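Local structure of platelet aggregation factor Sm-hPAF (Streptococcus mitis, 4GWI) at residues A[46-49]-A[50-53]; A[59-62]-A[63-67]. The protein binds fucose-containing Lewis glycans through this N-terminal F-type lectin domain of lectinolysin, a toxin that probably forms pores in cholesterol-containing host membranes. The protein carries 2 engineered substitutions. All blocks are in the same frame, centred on the assembly; numbering follows the deposited sequence.

From the N terminus the chain forms strand 17-20 and then enters the long loop before strand 56-61. Contact 1 (46-49 with 50-53) lies in this loop, where the chain runs extended past the bound fucose. The chain then enters strand 56-61 of the five-stranded antiparallel sheet. Contact 2 (59-62 with 63-67) closes the corner at the end of that strand and leads into strand 64-74 of the second sheet. The two contacts follow in series and neither encloses the other. The centres of contact 1 and contact 2 are about 24 Å apart, on opposite sides of the chain's centre. Contact 1 shapes the sugar end; contact 2 joins the two sheets.

Contact 1. Residues A[46-49]-A[50-53]; sequences VTHT and NFED. With FUC (alpha-L-fucopyranose), chain B.
H48 and F51 come together beside the fucose, with H48 CE1 4.4 Å from F51 CE2. The imidazole is held at both nitrogens. ND1 donates to T49 O at 2.7 Å, and the acceptor lies in the ring plane. NE2 pairs with fucose O4 at 2.6 Å, nearly straight at 169°; either atom could be the donor. These two bonds fix the rotation of the ring. With CG anti to the backbone N (chi1 -156°), H48 reaches out to the sugar. F51 comes up to the sugar with its ring edge, CZ 3.9 Å from fucose O3, a van der Waals contact. This is the glycan pocket of the F-type lectin fold, and R75 and R83 also hydrogen-bond the fucose. H25 meets the H48 ring edge-to-face.

Next along the chain, T49 OG1 pins the neighbouring backbone, donating to N50 O at 2.9 Å, from 27° off the carbonyl plane. It also bonds to the backbone N of L136, which ties this part of the loop to another. E52 passes its carboxylate back along the chain, with OE2 3.7 Å from T49 CB. That oxygen is held by the hydroxyls of S21 and S22.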
ATOM      1  N   VAL A  46       9.369   1.398  -7.603  1.00 15.60           N
ATOM      2  CA  VAL A  46       9.165   0.940  -6.210  1.00 15.33           C
ATOM      3  C   VAL A  46       9.477   2.124  -5.303  1.00 15.20           C
ATOM      4  O   VAL A  46      10.442   2.877  -5.514  1.00 16.43           O
ATOM      5  CB  VAL A  46      10.131  -0.244  -5.871  1.00 16.99           C
ATOM      6  CG1 VAL A  46       9.985  -0.691  -4.409  1.00 18.48           C
ATOM      7  CG2 VAL A  46       9.937  -1.460  -6.876  1.00 17.17           C
ATOM      8  N   THR A  47       8.635   2.269  -4.259  1.00 14.86           N
ATOM      9  CA  THR A  47       8.837   3.435  -3.348  1.00 14.09           C
ATOM     10  C   THR A  47       9.910   3.080  -2.295  1.00 15.74           C
ATOM     11  O   THR A  47      10.351   1.914  -2.191  1.00 15.60           O
ATOM     12  CB  THR A  47       7.557   3.691  -2.540  1.00 15.04           C
ATOM     13  OG1 THR A  47       7.252   2.585  -1.647  1.00 16.37           O
ATOM     14  CG2 THR A  47       6.272   3.824  -3.418  1.00 15.29           C
ATOM     15  N   HIS A  48      10.282   4.123  -1.516  1.00 15.91           N
ATOM     16  CA  HIS A  48      11.255   3.845  -0.391  1.00 17.00           C
ATOM     17  C   HIS A  48      11.211   4.996   0.555  1.00 17.40           C
ATOM     18  O   HIS A  48      11.370   6.165   0.147  1.00 16.60           O
ATOM     19  CB  HIS A  48      12.703   3.782  -1.031  1.00 16.26           C
ATOM     20  CG  HIS A  48      13.692   2.994  -0.242  1.00 19.15           C
ATOM     21  ND1 HIS A  48      13.974   3.212   1.099  1.00 18.75           N
ATOM     22  CD2 HIS A  48      14.541   1.989  -0.694  1.00 20.67           C
ATOM     23  CE1 HIS A  48      14.961   2.329   1.465  1.00 18.81           C
ATOM     24  NE2 HIS A  48      15.297   1.577   0.385  1.00 20.23           N
ATOM     25  N   THR A  49      10.952   4.683   1.839  1.00 16.99           N
ATOM     26  CA  THR A  49      11.062   5.739   2.853  1.00 16.47           C
ATOM     27  C   THR A  49      12.467   5.669   3.525  1.00 17.75           C
ATOM     28  O   THR A  49      13.283   4.792   3.188  1.00 18.27           O
ATOM     29  CB  THR A  49      10.051   5.570   3.971  1.00 17.34           C
ATOM     30  OG1 THR A  49      10.304   4.357   4.704  1.00 19.01           O
ATOM     31  CG2 THR A  49       8.558   5.385   3.438  1.00 17.24           C
ATOM     32  N   ASN A  50      12.680   6.623   4.441  1.00 18.83           N
ATOM     33  CA  ASN A  50      13.888   6.455   5.250  1.00 18.22           C
ATOM     34  C   ASN A  50      13.739   5.183   6.084  1.00 20.75           C
ATOM     35  O   ASN A  50      12.679   4.654   6.322  1.00 20.75           O
ATOM     36  CB  ASN A  50      13.972   7.639   6.184  1.00 17.22           C
ATOM     37  CG  ASN A  50      14.231   8.964   5.471  1.00 19.52           C
ATOM     38  OD1 ASN A  50      14.810   8.988   4.389  1.00 22.65           O
ATOM     39  ND2 ASN A  50      13.971  10.067   6.180  1.00 21.43           N
ATOM     40  N   PHE A  51      14.891   4.747   6.609  1.00 20.08           N
ATOM     41  CA  PHE A  51      14.872   3.770   7.712  1.00 21.92           C
ATOM     42  C   PHE A  51      14.402   4.550   8.905  1.00 23.50           C
ATOM     43  O   PHE A  51      15.046   5.572   9.325  1.00 26.88           O
ATOM     44  CB  PHE A  51      16.302   3.270   8.019  1.00 21.10           C
ATOM     45  CG  PHE A  51      16.838   2.255   7.094  1.00 24.65           C
ATOM     46  CD1 PHE A  51      17.016   0.868   7.499  1.00 26.80           C
ATOM     47  CD2 PHE A  51      17.232   2.623   5.817  1.00 27.82           C
ATOM     48  CE1 PHE A  51      17.513  -0.047   6.593  1.00 28.08           C
ATOM     49  CE2 PHE A  51      17.669   1.683   4.905  1.00 31.06           C
ATOM     50  CZ  PHE A  51      17.842   0.334   5.287  1.00 31.11           C
ATOM     51  N   GLU A  52      13.242   4.209   9.453  1.00 21.22           N
ATOM     52  CA  GLU A  52      12.638   5.006  10.519  1.00 20.94           C
ATOM     53  C   GLU A  52      11.664   4.118  11.243  1.00 23.60           C
ATOM     54  O   GLU A  52      11.369   2.977  10.789  1.00 25.61           O
ATOM     55  CB  GLU A  52      11.968   6.266   9.992  1.00 21.74           C
ATOM     56  CG  GLU A  52      10.726   5.942   9.053  1.00 23.00           C
ATOM     57  CD  GLU A  52      10.182   7.224   8.484  1.00 31.47           C
ATOM     58  OE1 GLU A  52      10.171   8.320   9.136  1.00 34.55           O
ATOM     59  OE2 GLU A  52       9.760   7.142   7.317  1.00 33.32           O
ATOM     60  N   ASP A  53      11.172   4.612  12.378  1.00 25.26           N
ATOM     61  CA  ASP A  53      10.113   3.870  13.067  1.00 26.62           C
ATOM     62  C   ASP A  53       8.736   4.139  12.493  1.00 24.85           C
ATOM     63  O   ASP A  53       8.391   5.275  12.166  1.00 23.64           O
ATOM     64  CB  ASP A  53      10.098   4.303  14.541  1.00 29.38           C
ATOM     65  CG  ASP A  53      11.425   3.907  15.272  1.00 31.09           C
ATOM     66  OD1 ASP A  53      12.313   3.175  14.750  1.00 29.96           O
ATOM     67  OD2 ASP A  53      11.564   4.435  16.406  1.00 37.62           O
TER
HETATM   68  C1  FUC B   3      19.497  -2.146  -1.617  1.00 35.86           C
HETATM   69  C2  FUC B   3      19.255  -2.142  -0.119  1.00 32.30           C
HETATM   70  C3  FUC B   3      19.431  -0.770   0.455  1.00 28.49           C
HETATM   71  C4  FUC B   3      18.457   0.158  -0.240  1.00 27.87           C
HETATM   72  C5  FUC B   3      18.765   0.091  -1.720  1.00 29.73           C
HETATM   73  C6  FUC B   3      17.876   1.009  -2.526  1.00 27.42           C
HETATM   74  O2  FUC B   3      20.170  -3.035   0.495  1.00 36.06           O
HETATM   75  O3  FUC B   3      19.177  -0.817   1.800  1.00 29.16           O
HETATM   76  O4  FUC B   3      17.152  -0.267   0.049  1.00 24.88           O
HETATM   77  O5  FUC B   3      18.635  -1.212  -2.208  1.00 28.38           O

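Contact 2. Residues A[59-62]-A[63-67]; sequences VDLG and KTENV. With MG (magnesium ion), chain E.
The backbone runs from strand 56-61 round a corner at G62 and K63 into strand 64-74, with L61 C 3.3 Å from K63 N. This corner joins the two sheets of the F-type lectin domain. G62 has a positive phi of 91°, which a residue without a side chain takes up easily. An Asx turn sets the start of the corner: D60 OD1 accepts from G62 N at 2.8 Å. The N-H comes from above the carboxylate plane, 48° out of it. OD1 also makes a salt bridge with R123. The other oxygen, OD2, binds magnesium at 2.2 Å, so one carboxylate joins the turn to the metal site. Its CG is anti to the backbone N (chi1 -179°), which carries the group out to the ion. Q17 and three waters also bind the magnesium.

Inside the corner the contact is apolar. L61 CD1 lies 4.1 Å from V67 CG2, and the two side chains meet at a slant. The same methyl is 4.3 Å from E65 CG, so the stem of the glutamate continues the apolar patch. The carboxylate of E65 turns to polar partners, and its OE2 forms a salt bridge with R145. The K63 chain bends near its end, and NZ makes a weak hydrogen bond to T64 O. A water closes the bend: it donates to L61 O at 2.8 Å and to E65 OE1 at 2.5 Å.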
ATOM      1  N   VAL A  59      -2.492   6.444  -0.069  1.00 16.51           N
ATOM      2  CA  VAL A  59      -3.053   7.053  -1.290  1.00 17.37           C
ATOM      3  C   VAL A  59      -4.412   7.688  -0.904  1.00 19.04           C
ATOM      4  O   VAL A  59      -5.203   7.140  -0.109  1.00 17.96           O
ATOM      5  CB  VAL A  59      -3.211   5.990  -2.377  1.00 16.56           C
ATOM      6  CG1 VAL A  59      -4.026   4.752  -1.885  1.00 17.08           C
ATOM      7  CG2 VAL A  59      -3.797   6.651  -3.709  1.00 17.45           C
ATOM      8  N   ASP A  60      -4.640   8.860  -1.512  1.00 18.93           N
ATOM      9  CA  ASP A  60      -5.966   9.599  -1.403  1.00 16.77           C
ATOM     10  C   ASP A  60      -6.747   9.219  -2.617  1.00 19.78           C
ATOM     11  O   ASP A  60      -6.384   9.634  -3.779  1.00 21.63           O
ATOM     12  CB  ASP A  60      -5.657  11.077  -1.325  1.00 18.46           C
ATOM     13  CG  ASP A  60      -6.897  11.904  -1.191  1.00 19.73           C
ATOM     14  OD1 ASP A  60      -7.971  11.342  -1.258  1.00 21.98           O
ATOM     15  OD2 ASP A  60      -6.685  13.138  -1.116  1.00 22.74           O
ATOM     16  N   LEU A  61      -7.830   8.496  -2.458  1.00 19.23           N
ATOM     17  CA  LEU A  61      -8.689   8.112  -3.613  1.00 19.59           C
ATOM     18  C   LEU A  61      -9.442   9.305  -4.180  1.00 20.05           C
ATOM     19  O   LEU A  61     -10.083   9.130  -5.269  1.00 25.10           O
ATOM     20  CB  LEU A  61      -9.665   7.002  -3.222  1.00 19.54           C
ATOM     21  CG  LEU A  61      -9.029   5.727  -2.668  1.00 18.62           C
ATOM     22  CD1 LEU A  61     -10.054   4.736  -2.193  1.00 21.65           C
ATOM     23  CD2 LEU A  61      -8.109   5.043  -3.729  1.00 20.76           C
ATOM     24  N   GLY A  62      -9.467  10.413  -3.433  1.00 19.59           N
ATOM     25  CA  GLY A  62     -10.004  11.675  -3.902  1.00 22.43           C
ATOM     26  C   GLY A  62     -11.484  11.882  -3.606  1.00 25.52           C
ATOM     27  O   GLY A  62     -11.962  13.029  -3.713  1.00 26.12           O
ATOM     28  N   LYS A  63     -12.150  10.813  -3.201  1.00 23.47           N
ATOM     29  CA  LYS A  63     -13.563  10.806  -2.812  1.00 23.77           C
ATOM     30  C   LYS A  63     -13.745   9.566  -2.002  1.00 23.09           C
ATOM     31  O   LYS A  63     -12.863   8.701  -2.008  1.00 23.06           O
ATOM     32  CB  LYS A  63     -14.494  10.843  -4.051  1.00 25.68           C
ATOM     33  CG  LYS A  63     -14.314   9.740  -5.060  1.00 32.11           C
ATOM     34  CD  LYS A  63     -15.202   9.868  -6.344  1.00 42.13           C
ATOM     35  CE  LYS A  63     -16.730   9.951  -6.078  1.00 55.28           C
ATOM     36  NZ  LYS A  63     -17.364   9.124  -4.978  1.00 54.51           N
ATOM     37  N   THR A  64     -14.855   9.428  -1.266  1.00 21.67           N
ATOM     38  CA  THR A  64     -15.125   8.196  -0.551  1.00 21.01           C
ATOM     39  C   THR A  64     -15.649   7.115  -1.479  1.00 19.61           C
ATOM     40  O   THR A  64     -16.619   7.346  -2.263  1.00 22.58           O
ATOM     41  CB  THR A  64     -16.145   8.478   0.604  1.00 20.78           C
ATOM     42  OG1 THR A  64     -15.526   9.448   1.445  1.00 23.02           O
ATOM     43  CG2 THR A  64     -16.447   7.221   1.399  1.00 23.53           C
ATOM     44  N   GLU A  65     -15.024   5.948  -1.451  1.00 20.62           N
ATOM     45  CA  GLU A  65     -15.422   4.869  -2.307  1.00 22.85           C
ATOM     46  C   GLU A  65     -15.752   3.649  -1.438  1.00 22.75           C
ATOM     47  O   GLU A  65     -15.182   3.473  -0.351  1.00 20.97           O
ATOM     48  CB  GLU A  65     -14.198   4.489  -3.179  1.00 22.42           C
ATOM     49  CG  GLU A  65     -13.766   5.617  -4.085  1.00 24.44           C
ATOM     50  CD  GLU A  65     -14.592   5.703  -5.339  1.00 32.30           C
ATOM     51  OE1 GLU A  65     -14.181   6.511  -6.226  1.00 34.76           O
ATOM     52  OE2 GLU A  65     -15.615   4.973  -5.466  1.00 32.54           O
ATOM     53  N   ASN A  66     -16.525   2.712  -1.992  1.00 21.75           N
ATOM     54  CA  ASN A  66     -16.787   1.493  -1.286  1.00 20.65           C
ATOM     55  C   ASN A  66     -15.746   0.437  -1.658  1.00 24.43           C
ATOM     56  O   ASN A  66     -15.771  -0.102  -2.781  1.00 24.61           O
ATOM     57  CB  ASN A  66     -18.198   0.997  -1.594  1.00 23.71           C
ATOM     58  CG  ASN A  66     -18.654  -0.021  -0.599  1.00 30.14           C
ATOM     59  OD1 ASN A  66     -18.290  -1.161  -0.701  1.00 31.63           O
ATOM     60  ND2 ASN A  66     -19.297   0.416   0.523  1.00 29.05           N
ATOM     61  N   VAL A  67     -14.802   0.264  -0.732  1.00 21.78           N
ATOM     62  CA  VAL A  67     -13.562  -0.524  -1.035  1.00 22.31           C
ATOM     63  C   VAL A  67     -13.799  -1.936  -0.679  1.00 23.51           C
ATOM     64  O   VAL A  67     -14.247  -2.305   0.476  1.00 24.20           O
ATOM     65  CB  VAL A  67     -12.402   0.057  -0.216  1.00 22.63           C
ATOM     66  CG1 VAL A  67     -11.126  -0.841  -0.398  1.00 21.43           C
ATOM     67  CG2 VAL A  67     -12.099   1.518  -0.669  1.00 22.55           C
TER
HETATM   68 MG    MG E 203      -5.292  14.686  -0.474  1.00 38.79          MG
HETATM   69  O   HOH W   1     -11.792   7.234  -6.530  1.00 35.70           O
HETATM   70  O   HOH W   2      -6.490  15.152   1.363  1.00 33.79           O
HETATM   71  O   HOH W   3      -4.077  13.687   0.520  1.00 36.47           O
HETATM   72  O   HOH W   4      -4.213  16.505  -0.057  1.00 36.29           O